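Local coordinates for CEP104 (Gallus gallus, PDB 5JO8), which is a centriolar protein whose TOG domain, an array of paired helices, probably binds tubulin or microtubules, at residues F211-V216 with K247-E252; V234-I239 with Y267-D272; N82-A87 with K111-Q116; M69-S74 with E78-M83; F157-A162 with V197-K202. All coordinates share one frame; numbering follows the deposited sequence. Where two conformers were deposited one is given.

Interaction 1. Residues F211-V216 with K247-E252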
# COMPACT_ATOMS: atom_id res chain seq x y z
N PHE A 211 3.75 2.35 13.66
CA PHE A 211 2.61 1.95 14.47
C PHE A 211 2.81 2.44 15.90
O PHE A 211 3.91 2.31 16.45
CB PHE A 211 2.50 0.42 14.52
CG PHE A 211 2.09 -0.23 13.22
CD1 PHE A 211 0.85 0.02 12.66
CD2 PHE A 211 2.95 -1.11 12.59
CE1 PHE A 211 0.47 -0.60 11.48
CE2 PHE A 211 2.57 -1.74 11.41
CZ PHE A 211 1.33 -1.48 10.86
N THR A 212 1.76 2.98 16.50
CA THR A 212 1.81 3.34 17.91
C THR A 212 0.57 2.81 18.60
O THR A 212 -0.40 2.44 17.94
CB THR A 212 1.86 4.87 18.12
OG1 THR A 212 0.65 5.45 17.63
CG2 THR A 212 3.06 5.48 17.38
N ILE A 213 0.58 2.78 19.93
CA ILE A 213 -0.61 2.36 20.66
C ILE A 213 -1.79 3.24 20.27
O ILE A 213 -2.89 2.76 20.05
CB ILE A 213 -0.38 2.36 22.18
CG1 ILE A 213 0.78 1.43 22.54
CG2 ILE A 213 -1.64 1.96 22.91
CD1 ILE A 213 1.30 1.64 23.93
N SER A 214 -1.54 4.54 20.15
CA SER A 214 -2.59 5.49 19.83
C SER A 214 -3.20 5.27 18.45
O SER A 214 -4.43 5.21 18.32
CB SER A 214 -2.06 6.93 19.94
OG SER A 214 -1.44 7.16 21.19
N ASN A 215 -2.36 5.17 17.42
CA ASN A 215 -2.89 5.05 16.06
C ASN A 215 -3.48 3.67 15.75
O ASN A 215 -4.46 3.56 15.03
CB ASN A 215 -1.97 5.62 14.95
CG ASN A 215 -0.69 4.82 14.72
OD1 ASN A 215 -0.61 3.62 15.03
ND2 ASN A 215 0.30 5.46 14.10
N VAL A 216 -2.92 2.64 16.39
CA VAL A 216 -3.49 1.29 16.28
C VAL A 216 -4.84 1.21 16.98
O VAL A 216 -5.81 0.67 16.42
CB VAL A 216 -2.52 0.25 16.81
CG1 VAL A 216 -3.23 -1.12 16.92
CG2 VAL A 216 -1.30 0.16 15.90
N LYS A 247 -1.47 -3.29 28.78
CA LYS A 247 -2.74 -3.43 29.48
C LYS A 247 -3.36 -2.10 29.93
O LYS A 247 -4.52 -1.81 29.62
CB LYS A 247 -2.58 -4.38 30.67
CG LYS A 247 -3.81 -4.50 31.55
CD LYS A 247 -3.65 -5.62 32.57
CE LYS A 247 -4.82 -5.66 33.53
NZ LYS A 247 -4.97 -4.38 34.26
N ALA A 248 -2.57 -1.29 30.65
CA ALA A 248 -3.06 -0.03 31.21
C ALA A 248 -3.54 0.93 30.12
O ALA A 248 -4.64 1.48 30.23
CB ALA A 248 -1.97 0.64 32.05
N ALA A 249 -2.72 1.11 29.09
CA ALA A 249 -3.03 2.03 28.00
C ALA A 249 -4.31 1.63 27.28
O ALA A 249 -5.13 2.47 26.94
CB ALA A 249 -1.87 2.10 27.02
N ILE A 250 -4.48 0.33 27.07
CA ILE A 250 -5.66 -0.16 26.37
C ILE A 250 -6.92 0.09 27.19
O ILE A 250 -7.92 0.58 26.67
CB ILE A 250 -5.51 -1.64 25.99
CG1 ILE A 250 -4.29 -1.85 25.08
CG2 ILE A 250 -6.78 -2.15 25.34
CD1 ILE A 250 -4.16 -0.85 23.97
N LEU A 251 -6.87 -0.25 28.47
CA LEU A 251 -8.03 -0.04 29.33
C LEU A 251 -8.39 1.44 29.47
O LEU A 251 -9.56 1.80 29.59
CB LEU A 251 -7.80 -0.67 30.70
CG LEU A 251 -7.73 -2.19 30.68
CD1 LEU A 251 -7.18 -2.70 32.00
CD2 LEU A 251 -9.11 -2.76 30.40
N GLU A 252 -7.37 2.29 29.45
CA GLU A 252 -7.56 3.74 29.53
C GLU A 252 -8.14 4.30 28.24
O GLU A 252 -8.74 5.37 28.24
CB GLU A 252 -6.23 4.42 29.86
CG GLU A 252 -5.82 4.29 31.33
CD GLU A 252 -4.33 4.43 31.53
OE1 GLU A 252 -3.62 4.74 30.54
OE2 GLU A 252 -3.86 4.22 32.67

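Interaction 2. Residues V234-I239 with Y267-D272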
# COMPACT_ATOMS: atom_id res chain seq x y z
N VAL A 234 -11.10 -9.39 13.36
CA VAL A 234 -9.68 -9.08 13.24
C VAL A 234 -9.34 -7.88 14.13
O VAL A 234 -8.29 -7.86 14.77
CB VAL A 234 -9.25 -8.83 11.79
CG1 VAL A 234 -7.75 -8.58 11.74
CG2 VAL A 234 -9.63 -10.02 10.93
N ALA A 235 -10.23 -6.90 14.17
CA ALA A 235 -10.02 -5.74 15.03
C ALA A 235 -9.88 -6.16 16.50
O ALA A 235 -9.00 -5.66 17.21
CB ALA A 235 -11.15 -4.73 14.84
N LEU A 236 -10.71 -7.11 16.93
CA LEU A 236 -10.58 -7.66 18.27
C LEU A 236 -9.22 -8.31 18.50
O LEU A 236 -8.59 -8.10 19.52
CB LEU A 236 -11.68 -8.68 18.54
CG LEU A 236 -13.09 -8.13 18.64
CD1 LEU A 236 -14.06 -9.31 18.57
CD2 LEU A 236 -13.26 -7.35 19.93
N ARG A 237 -8.78 -9.12 17.54
CA ARG A 237 -7.47 -9.76 17.64
C ARG A 237 -6.34 -8.75 17.79
O ARG A 237 -5.40 -8.95 18.56
CB ARG A 237 -7.19 -10.65 16.42
CG ARG A 237 -8.13 -11.84 16.32
CD ARG A 237 -7.47 -12.99 15.57
NE ARG A 237 -7.04 -12.64 14.22
CZ ARG A 237 -7.78 -12.81 13.13
NH1 ARG A 237 -9.00 -13.32 13.22
NH2 ARG A 237 -7.30 -12.47 11.94
N ILE A 238 -6.45 -7.63 17.07
CA ILE A 238 -5.45 -6.59 17.15
C ILE A 238 -5.42 -6.01 18.56
O ILE A 238 -4.36 -5.85 19.16
CB ILE A 238 -5.73 -5.51 16.08
CG1 ILE A 238 -5.36 -6.03 14.68
CG2 ILE A 238 -4.96 -4.23 16.38
CD1 ILE A 238 -5.93 -5.19 13.56
N ILE A 239 -6.60 -5.72 19.08
CA ILE A 239 -6.71 -5.15 20.42
C ILE A 239 -6.20 -6.12 21.49
O ILE A 239 -5.46 -5.72 22.39
CB ILE A 239 -8.13 -4.66 20.70
CG1 ILE A 239 -8.45 -3.48 19.77
CG2 ILE A 239 -8.28 -4.23 22.17
CD1 ILE A 239 -9.91 -3.14 19.70
N TYR A 267 -18.27 -5.89 23.43
CA TYR A 267 -17.61 -5.44 24.66
C TYR A 267 -17.57 -6.52 25.73
O TYR A 267 -16.60 -6.63 26.48
CB TYR A 267 -18.24 -4.14 25.17
CG TYR A 267 -18.05 -3.03 24.16
CD1 TYR A 267 -16.94 -2.21 24.21
CD2 TYR A 267 -18.95 -2.86 23.12
CE1 TYR A 267 -16.75 -1.22 23.26
CE2 TYR A 267 -18.77 -1.87 22.17
CZ TYR A 267 -17.67 -1.05 22.24
OH TYR A 267 -17.50 -0.07 21.29
N LYS A 268 -18.63 -7.34 25.79
CA LYS A 268 -18.59 -8.54 26.60
C LYS A 268 -17.39 -9.40 26.16
O LYS A 268 -16.56 -9.80 26.97
CB LYS A 268 -19.91 -9.30 26.49
CG LYS A 268 -19.99 -10.55 27.34
CD LYS A 268 -21.34 -11.24 27.19
CE LYS A 268 -21.29 -12.67 27.70
NZ LYS A 268 -20.97 -12.74 29.15
N THR A 269 -17.28 -9.65 24.86
CA THR A 269 -16.15 -10.42 24.33
C THR A 269 -14.80 -9.76 24.67
O THR A 269 -13.86 -10.43 25.10
CB THR A 269 -16.27 -10.59 22.80
OG1 THR A 269 -17.47 -11.31 22.49
CG2 THR A 269 -15.07 -11.36 22.24
N LEU A 270 -14.72 -8.45 24.47
CA LEU A 270 -13.50 -7.70 24.73
C LEU A 270 -13.07 -7.81 26.20
O LEU A 270 -11.95 -8.22 26.50
CB LEU A 270 -13.71 -6.23 24.36
CG LEU A 270 -12.54 -5.35 23.90
CD1 LEU A 270 -11.66 -6.07 22.90
CD2 LEU A 270 -13.09 -4.07 23.29
N PHE A 271 -13.97 -7.43 27.10
CA PHE A 271 -13.62 -7.39 28.53
C PHE A 271 -13.44 -8.79 29.14
O PHE A 271 -12.50 -9.00 29.91
CB PHE A 271 -14.62 -6.53 29.32
CG PHE A 271 -14.53 -5.05 29.00
CD1 PHE A 271 -13.35 -4.36 29.22
CD2 PHE A 271 -15.62 -4.38 28.48
CE1 PHE A 271 -13.26 -3.01 28.92
CE2 PHE A 271 -15.54 -3.02 28.19
CZ PHE A 271 -14.36 -2.34 28.40
N ASP A 272 -14.30 -9.73 28.76
CA ASP A 272 -14.10 -11.12 29.20
C ASP A 272 -12.77 -11.66 28.69
O ASP A 272 -12.05 -12.36 29.41
CB ASP A 272 -15.22 -12.04 28.72
CG ASP A 272 -16.50 -11.85 29.50
OD1 ASP A 272 -16.45 -11.24 30.59
OD2 ASP A 272 -17.54 -12.32 29.01

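Interaction 3. Residues N82-A87 with K111-Q116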
# COMPACT_ATOMS: atom_id res chain seq x y z
N ASN A 82 13.65 13.09 -13.12
CA ASN A 82 12.54 13.19 -14.07
C ASN A 82 12.16 11.81 -14.60
O ASN A 82 10.98 11.52 -14.80
CB ASN A 82 12.89 14.12 -15.22
CG ASN A 82 13.05 15.55 -14.78
OD1 ASN A 82 12.52 15.95 -13.74
ND2 ASN A 82 13.77 16.34 -15.56
N MET A 83 13.16 10.97 -14.83
CA MET A 83 12.89 9.63 -15.32
C MET A 83 12.16 8.80 -14.27
O MET A 83 11.24 8.05 -14.61
CB MET A 83 14.19 8.95 -15.72
CG MET A 83 13.97 7.64 -16.43
SD MET A 83 15.51 6.99 -17.10
CE MET A 83 16.00 8.34 -18.16
N LEU A 84 12.57 8.93 -13.01
CA LEU A 84 11.88 8.24 -11.93
C LEU A 84 10.44 8.71 -11.87
O LEU A 84 9.52 7.90 -11.74
CB LEU A 84 12.56 8.49 -10.58
CG LEU A 84 11.87 7.90 -9.34
CD1 LEU A 84 12.89 7.59 -8.27
CD2 LEU A 84 10.77 8.80 -8.77
N ARG A 85 10.23 10.02 -11.92
CA ARG A 85 8.87 10.53 -11.80
C ARG A 85 8.00 10.05 -12.95
O ARG A 85 6.84 9.68 -12.75
CB ARG A 85 8.88 12.05 -11.71
CG ARG A 85 9.74 12.59 -10.57
CD ARG A 85 9.14 12.29 -9.21
NE ARG A 85 9.89 12.91 -8.10
CZ ARG A 85 9.48 13.97 -7.42
NH1 ARG A 85 8.33 14.56 -7.71
NH2 ARG A 85 10.23 14.44 -6.43
N ALA A 86 8.55 10.01 -14.15
CA ALA A 86 7.80 9.55 -15.31
C ALA A 86 7.49 8.05 -15.19
O ALA A 86 6.40 7.60 -15.56
CB ALA A 86 8.57 9.84 -16.60
N ALA A 87 8.45 7.28 -14.68
CA ALA A 87 8.24 5.85 -14.50
C ALA A 87 7.14 5.58 -13.47
O ALA A 87 6.30 4.71 -13.68
CB ALA A 87 9.55 5.17 -14.09
N LYS A 111 9.33 -2.04 -7.55
CA LYS A 111 10.31 -2.58 -6.63
C LYS A 111 11.74 -2.23 -7.04
O LYS A 111 12.58 -1.89 -6.20
CB LYS A 111 10.14 -4.10 -6.49
CG LYS A 111 11.11 -4.72 -5.51
CD LYS A 111 10.88 -6.21 -5.29
CE LYS A 111 11.96 -6.75 -4.37
NZ LYS A 111 11.90 -8.23 -4.24
N MET A 112 12.02 -2.31 -8.34
CA MET A 112 13.33 -1.94 -8.86
C MET A 112 13.64 -0.46 -8.60
O MET A 112 14.77 -0.12 -8.24
CB MET A 112 13.39 -2.24 -10.36
CG MET A 112 14.71 -1.86 -11.03
SD MET A 112 14.93 -0.12 -11.46
CE MET A 112 13.75 0.05 -12.80
N ILE A 113 12.67 0.41 -8.80
CA ILE A 113 12.93 1.84 -8.62
C ILE A 113 13.32 2.11 -7.17
O ILE A 113 14.30 2.80 -6.89
CB ILE A 113 11.73 2.69 -9.04
CG1 ILE A 113 11.56 2.64 -10.55
CG2 ILE A 113 11.93 4.14 -8.63
CD1 ILE A 113 10.21 3.10 -11.03
N ILE A 114 12.56 1.54 -6.26
CA ILE A 114 12.77 1.77 -4.83
C ILE A 114 14.04 1.10 -4.29
O ILE A 114 14.82 1.70 -3.56
CB ILE A 114 11.53 1.32 -4.04
CG1 ILE A 114 10.37 2.27 -4.31
CG2 ILE A 114 11.84 1.24 -2.55
CD1 ILE A 114 9.03 1.72 -3.78
N THR A 115 14.26 -0.15 -4.66
CA THR A 115 15.32 -0.93 -4.03
C THR A 115 16.65 -0.89 -4.78
O THR A 115 17.70 -1.22 -4.22
CB THR A 115 14.90 -2.40 -3.83
OG1 THR A 115 14.79 -3.06 -5.11
CG2 THR A 115 13.56 -2.49 -3.08
N GLN A 116 16.63 -0.44 -6.03
CA GLN A 116 17.85 -0.43 -6.83
C GLN A 116 18.21 0.94 -7.37
O GLN A 116 19.33 1.40 -7.18
CB GLN A 116 17.74 -1.42 -7.99
CG GLN A 116 17.60 -2.86 -7.55
CD GLN A 116 17.60 -3.83 -8.72
OE1 GLN A 116 18.59 -3.94 -9.45
NE2 GLN A 116 16.49 -4.50 -8.93

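Interaction 4. Residues M69-S74 with E78-M83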
# COMPACT_ATOMS: atom_id res chain seq x y z
N MET A 69 17.18 0.73 -15.64
CA MET A 69 18.27 -0.13 -15.17
C MET A 69 19.59 0.18 -15.89
O MET A 69 20.67 0.04 -15.31
CB MET A 69 17.93 -1.62 -15.35
CG MET A 69 16.98 -2.17 -14.28
SD MET A 69 17.74 -2.19 -12.65
CE MET A 69 18.99 -3.45 -12.87
N GLU A 70 19.49 0.62 -17.13
CA GLU A 70 20.69 0.84 -17.94
C GLU A 70 21.21 2.27 -17.92
O GLU A 70 22.21 2.58 -18.56
CB GLU A 70 20.47 0.32 -19.36
CG GLU A 70 20.30 -1.19 -19.39
CD GLU A 70 20.07 -1.76 -20.78
OE1 GLU A 70 19.88 -0.97 -21.74
OE2 GLU A 70 20.07 -3.01 -20.90
N MET A 71 20.56 3.15 -17.15
CA MET A 71 21.05 4.52 -17.01
C MET A 71 22.39 4.54 -16.31
O MET A 71 22.54 4.00 -15.21
CB MET A 71 20.05 5.39 -16.23
CG MET A 71 18.71 5.55 -16.89
SD MET A 71 18.81 6.25 -18.54
CE MET A 71 19.68 7.78 -18.21
N SER A 72 23.38 5.18 -16.95
CA SER A 72 24.71 5.30 -16.38
C SER A 72 24.69 6.22 -15.16
O SER A 72 23.86 7.11 -15.06
CB SER A 72 25.68 5.85 -17.42
OG SER A 72 26.90 6.26 -16.82
N VAL A 73 25.61 5.98 -14.22
CA VAL A 73 25.70 6.81 -13.03
C VAL A 73 26.11 8.25 -13.34
O VAL A 73 25.93 9.14 -12.52
CB VAL A 73 26.63 6.19 -11.97
CG1 VAL A 73 26.04 4.90 -11.42
CG2 VAL A 73 28.03 5.96 -12.55
N SER A 74 26.65 8.48 -14.54
CA SER A 74 27.05 9.82 -14.94
C SER A 74 25.89 10.67 -15.43
O SER A 74 26.06 11.85 -15.74
CB SER A 74 28.13 9.76 -16.02
OG SER A 74 27.65 9.09 -17.17
N GLU A 78 19.09 15.51 -12.30
CA GLU A 78 17.78 16.04 -12.64
C GLU A 78 17.09 15.13 -13.66
O GLU A 78 15.88 14.89 -13.58
CB GLU A 78 17.91 17.48 -13.17
CG GLU A 78 16.59 18.15 -13.54
CD GLU A 78 15.66 18.35 -12.35
OE1 GLU A 78 16.13 18.31 -11.19
OE2 GLU A 78 14.45 18.57 -12.58
N ASP A 79 17.87 14.61 -14.61
CA ASP A 79 17.38 13.68 -15.61
C ASP A 79 16.95 12.37 -14.96
O ASP A 79 15.92 11.81 -15.30
CB ASP A 79 18.44 13.37 -16.66
CG ASP A 79 18.79 14.57 -17.52
OD1 ASP A 79 18.04 15.58 -17.50
OD2 ASP A 79 19.81 14.50 -18.23
N LEU A 80 17.78 11.87 -14.05
CA LEU A 80 17.42 10.68 -13.30
C LEU A 80 16.15 10.87 -12.46
O LEU A 80 15.33 9.95 -12.36
CB LEU A 80 18.57 10.22 -12.41
CG LEU A 80 19.85 9.79 -13.13
CD1 LEU A 80 21.00 9.83 -12.14
CD2 LEU A 80 19.70 8.40 -13.76
N ARG A 81 15.98 12.04 -11.85
CA ARG A 81 14.75 12.32 -11.10
C ARG A 81 13.54 12.36 -12.02
O ARG A 81 12.52 11.76 -11.72
CB ARG A 81 14.83 13.67 -10.38
CG ARG A 81 15.55 13.69 -9.05
CD ARG A 81 15.44 15.08 -8.39
NE ARG A 81 16.20 16.13 -9.09
CZ ARG A 81 17.48 16.43 -8.85
NH1 ARG A 81 18.17 15.75 -7.95
NH2 ARG A 81 18.08 17.40 -9.54
N ASN A 82 13.65 13.09 -13.12
CA ASN A 82 12.54 13.19 -14.07
C ASN A 82 12.16 11.81 -14.60
O ASN A 82 10.98 11.52 -14.80
CB ASN A 82 12.89 14.12 -15.22
CG ASN A 82 13.05 15.55 -14.78
OD1 ASN A 82 12.52 15.95 -13.74
ND2 ASN A 82 13.77 16.34 -15.56
N MET A 83 13.16 10.97 -14.83
CA MET A 83 12.89 9.63 -15.32
C MET A 83 12.16 8.80 -14.27
O MET A 83 11.24 8.05 -14.61
CB MET A 83 14.19 8.95 -15.72
CG MET A 83 13.97 7.64 -16.43
SD MET A 83 15.51 6.99 -17.10
CE MET A 83 16.00 8.34 -18.16

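Interaction 5. Residues F157-A162 with V197-K202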
# COMPACT_ATOMS: atom_id res chain seq x y z
N PHE A 157 2.58 -7.84 -1.57
CA PHE A 157 3.49 -6.82 -2.07
C PHE A 157 3.58 -5.66 -1.09
O PHE A 157 4.68 -5.15 -0.83
CB PHE A 157 3.08 -6.30 -3.44
CG PHE A 157 4.09 -5.35 -4.04
CD1 PHE A 157 5.19 -5.84 -4.73
CD2 PHE A 157 3.93 -3.98 -3.92
CE1 PHE A 157 6.13 -4.96 -5.27
CE2 PHE A 157 4.87 -3.11 -4.47
CZ PHE A 157 5.95 -3.60 -5.15
N ILE A 158 2.44 -5.23 -0.55
CA ILE A 158 2.43 -4.14 0.43
C ILE A 158 3.24 -4.53 1.66
O ILE A 158 4.03 -3.74 2.18
CB ILE A 158 1.01 -3.68 0.78
CG1 ILE A 158 0.36 -2.96 -0.40
CG2 ILE A 158 1.04 -2.76 2.00
CD1 ILE A 158 -1.15 -2.87 -0.28
N GLN A 159 3.03 -5.76 2.12
CA GLN A 159 3.75 -6.29 3.27
C GLN A 159 5.26 -6.25 3.03
O GLN A 159 6.02 -5.78 3.89
CB GLN A 159 3.24 -7.71 3.56
CG GLN A 159 3.67 -8.31 4.89
CD GLN A 159 3.28 -9.78 5.00
OE1 GLN A 159 3.80 -10.51 5.84
NE2 GLN A 159 2.35 -10.21 4.15
N GLU A 160 5.70 -6.69 1.85
CA GLU A 160 7.12 -6.73 1.51
C GLU A 160 7.67 -5.31 1.38
O GLU A 160 8.77 -5.02 1.87
CB GLU A 160 7.36 -7.54 0.22
CG GLU A 160 7.07 -9.03 0.36
CD GLU A 160 7.45 -9.83 -0.87
OE1 GLU A 160 6.56 -10.52 -1.43
OE2 GLU A 160 8.63 -9.79 -1.28
N MET A 161 6.91 -4.43 0.74
CA MET A 161 7.36 -3.05 0.56
C MET A 161 7.56 -2.35 1.90
O MET A 161 8.51 -1.59 2.06
CB MET A 161 6.40 -2.27 -0.33
CG MET A 161 6.83 -0.81 -0.56
SD MET A 161 5.90 -0.00 -1.86
CE MET A 161 4.23 -0.01 -1.19
N ALA A 162 6.68 -2.62 2.86
CA ALA A 162 6.78 -2.02 4.19
C ALA A 162 8.09 -2.37 4.90
O ALA A 162 8.60 -1.59 5.72
CB ALA A 162 5.58 -2.44 5.06
N VAL A 197 -2.81 -4.68 8.84
CA VAL A 197 -2.42 -4.08 10.10
C VAL A 197 -2.02 -5.18 11.08
O VAL A 197 -0.96 -5.11 11.69
CB VAL A 197 -3.54 -3.18 10.69
CG1 VAL A 197 -3.18 -2.73 12.10
CG2 VAL A 197 -3.80 -1.97 9.79
N GLU A 198 -2.86 -6.21 11.22
CA GLU A 198 -2.58 -7.26 12.18
C GLU A 198 -1.24 -7.90 11.89
O GLU A 198 -0.43 -8.14 12.79
CB GLU A 198 -3.66 -8.33 12.15
CG GLU A 198 -3.44 -9.44 13.16
CD GLU A 198 -4.39 -10.60 12.99
OE1 GLU A 198 -4.64 -11.30 13.99
OE2 GLU A 198 -4.87 -10.84 11.85
N CYS A 199 -1.01 -8.18 10.61
CA CYS A 199 0.19 -8.87 10.17
C CYS A 199 1.44 -8.01 10.38
O CYS A 199 2.42 -8.44 10.99
CB CYS A 199 0.05 -9.25 8.70
SG CYS A 199 1.53 -9.93 7.94
N LEU A 200 1.39 -6.78 9.88
CA LEU A 200 2.56 -5.90 9.99
C LEU A 200 2.83 -5.46 11.42
O LEU A 200 3.99 -5.28 11.81
CB LEU A 200 2.44 -4.71 9.02
CG LEU A 200 2.68 -5.11 7.56
CD1 LEU A 200 2.32 -3.98 6.63
CD2 LEU A 200 4.12 -5.55 7.37
N LEU A 201 1.78 -5.29 12.22
CA LEU A 201 1.96 -4.94 13.62
C LEU A 201 2.73 -6.03 14.37
O LEU A 201 3.66 -5.75 15.12
CB LEU A 201 0.61 -4.68 14.28
CG LEU A 201 0.60 -4.21 15.73
CD1 LEU A 201 1.50 -2.99 15.89
CD2 LEU A 201 -0.83 -3.90 16.14
N LYS A 202 2.34 -7.29 14.16
CA LYS A 202 3.04 -8.40 14.79
C LYS A 202 4.52 -8.39 14.44
O LYS A 202 5.37 -8.52 15.32
CB LYS A 202 2.45 -9.74 14.33
CG LYS A 202 1.09 -10.08 14.87
CD LYS A 202 0.71 -11.47 14.40
CE LYS A 202 -0.75 -11.76 14.64
NZ LYS A 202 -1.13 -13.10 14.12

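Interaction 1. Residues F211-V216 with K247-E252
Ile213 of helix 213-223 meets Ala249 and Ile250 of helix 247-253 in a small apolar contact of the TOG domain's helical array, made at the start of one helix beside a short helix that follows helix 229-245. A single methyl carries it from the first side. Ile213 CG2 lies 3.9 Å from Ile250 CD1 and 4.1 Å from Ala249 CB, so the branch of one isoleucine rests against the tip of the other and against a methyl fixed directly to the backbone. The two isoleucines lie obliquely across each other. Ile250 starts off along the flank of its helix, and its bent CG1-CD1 arm (chi2 -45°) brings the terminal methyl over to Ile213. Alanine suits the neighbouring position because its short side chain lets Ile213 come close on that side, while the long arm of isoleucine spans the wider gap from Ile250. Deeper in, Ile250 also packs on Met242 and Phe274, which ties the contact to helices 229-245 and 265-276.

Ile213 is the first residue of its helix, directly after Thr212, the N-cap, which forms a capping box with Asn215. Asn215 N donates to Thr212 OG1 at 3.0 Å, nearly straight at 169°. In return Thr212 N gives its hydrogen to Asn215 OD1 over 2.9 Å, from above the amide carbonyl plane.

Interaction 2. Residues V234-I239 with Y267-D272
Leu270, Leu236 and Ile239 make most of this contact between helices 229-245 and 265-276, two neighbours in the TOG array. The short segments run nearly in the same direction, 24° apart, with their axes 11.0 Å from each other. That spacing leaves room for branched aliphatic side chains between the backbones. Leu270 contributes one methyl to both partners: its CD1 stands 3.6 Å from Leu236 CD2 and 3.9 Å from Ile239 CG2. Leu236 and Ile239 are one helical turn apart and project from the same face, so CD1 is received between them. The two leucines pass at a slant, whereas Ile239 and Leu270 meet at about a right angle. Leu270 leaves its helix along the flank, and chi1 (-152°) and the turn at chi2 (45°) together bring CD1 across.

At the more open margin Thr269 CG2 lies 4.3 Å from Leu236 CD1. Threonine fits here because it offers a methyl to the leucine while its hydroxyl is hydrogen-bonded to Val265 O in its own helix. Leu236 also packs on Leu266, and Ile239 on Phe274, both of helix 265-276; behind them, Ala235 and Ile239 lie against helix 213-223, and Val234 and Ile238 against helix 187-204.

Interaction 3. Residues N82-A87 with K111-Q116
This is a buried, wholly aliphatic contact between helices 77-94 and 100-121, consecutive helices in the array of the TOG domain, made by Leu84 and Ala87 on one side and Ile113 on the other. Ile113 is the centre, and its two branches divide the work. CG2 sits 3.6 Å from Leu84 CD1 and 3.8 Å from Leu84 CG, while CD1, at the end of the longer arm, lies 3.8 Å from Ala87 CB. Isoleucine suits the place because branching at CB lets it touch two residues a helical turn apart at once. With CG of Leu84 anti to the backbone N (chi1 176°), the leucine end swings from the flank of its helix toward Ile113, and the two side chains slant across one another. Ala87 points toward helix 100-121; being small, it admits the long arm of Ile113 close to the backbone.

From Ile113 on, helix 100-121 makes a wider pi-type turn (113-116). Within the same segment Lys111 O accepts twice from Thr115: the usual helical bond from N at 2.9 Å and one from OG1 at 2.7 Å, from opposite faces of its plane.

Helix 125-142 borders the contact, with Leu84 touching Glu127 and Ile113 touching Cys131. Toward helix 54-69, Met83 packs on Leu68, and Met112 on Tyr65 and Met69.

Interaction 4. Residues M69-S74 with E78-M83
Met71, in the loop that follows helix 54-69, carries this contact and turns toward Leu80 and Met83 of helix 77-94. Its CB rests 3.9 Å from Leu80 CD2. Farther out, the chain folds back at chi2 (-57°) and again at chi3 (-57°), and meets Met83 tip to tip. Met71 CG is 3.5 Å from Met83 SD, and Met71 SD is 3.5 Å from Met83 CE, so each thioether lies against carbon of the other. Methionine suits this junction, since an unbranched, flexible chain can follow the curve between loop and helix. The contact packs the connecting loop against the second of two consecutive helices of the TOG domain's helical array, and Met83 also packs on Val40 and Phe41 of helix 35-41. Next in the loop, one of the two conformers of Ser72 places its OG 2.9 Å from Ser74 OG, within hydrogen-bonding distance, so this link is conditional. On helix 77-94 Arg81 forms a side-on salt bridge with Glu78, NE and NH2 both donating to OE1 in the guanidinium plane.

Interaction 5. Residues F157-A162 with V197-K202
Helices 148-163 and 187-204 run in nearly the same direction where they meet, 27° apart with the axes of the short segments 10.8 Å from each other, and Gln159 and Leu200 bring their CA atoms closest, at 6.8 Å. Leu200 does not aim straight at the other helix, yet both its methyls arrive there: CD2 is 3.7 Å from Gln159 CG, and CD1 is 3.9 Å from Ala162 CB. Alanine leaves room for a leucine so near the helix; its CB lies near both methyls, closer to CD1. Parallel neighbours of this kind recur in the stacked helix pairs of a TOG domain, and Leu200 carries the packing onward to Leu177 of helix 173-177 and to Phe211.

At the more exposed side the contact turns polar. Gln159, with CG anti to the backbone N (chi1 -167°) and its chain extended beyond, slants past Leu200 and sets its amide beside Cys199. Cys199 SG stands 3.1 Å from Gln159 OE1 and 3.4 Å from Gln159 CD, a close approach of thiol sulfur to amide. Glutamine suits this partly exposed edge, its methylenes packing on leucine while the amide lies at the margin.

Along the chain the order is interactions 4 and 3, which meet at Asn82 and Met83 on helix 77-94, then interaction 5, and lastly interactions 1 and 2, whose segments alternate. The same order runs through space. Interactions 3 and 4 have centres 9 Å apart, interaction 5 lies about 9 Å from the chain's centre, and interactions 1 and 2 are 13 Å apart beyond it; centres of interactions 2 and 4 are 51 Å apart. Neighbours touch: Lys111 packs on Phe157 between interactions 3 and 5, Phe211 packs on Leu201 between 1 and 5, and Arg237 bridges to Glu198 between 2 and 5. Local helix-to-helix contacts thus build an elongated TOG array, consistent with a tubulin-binding platform.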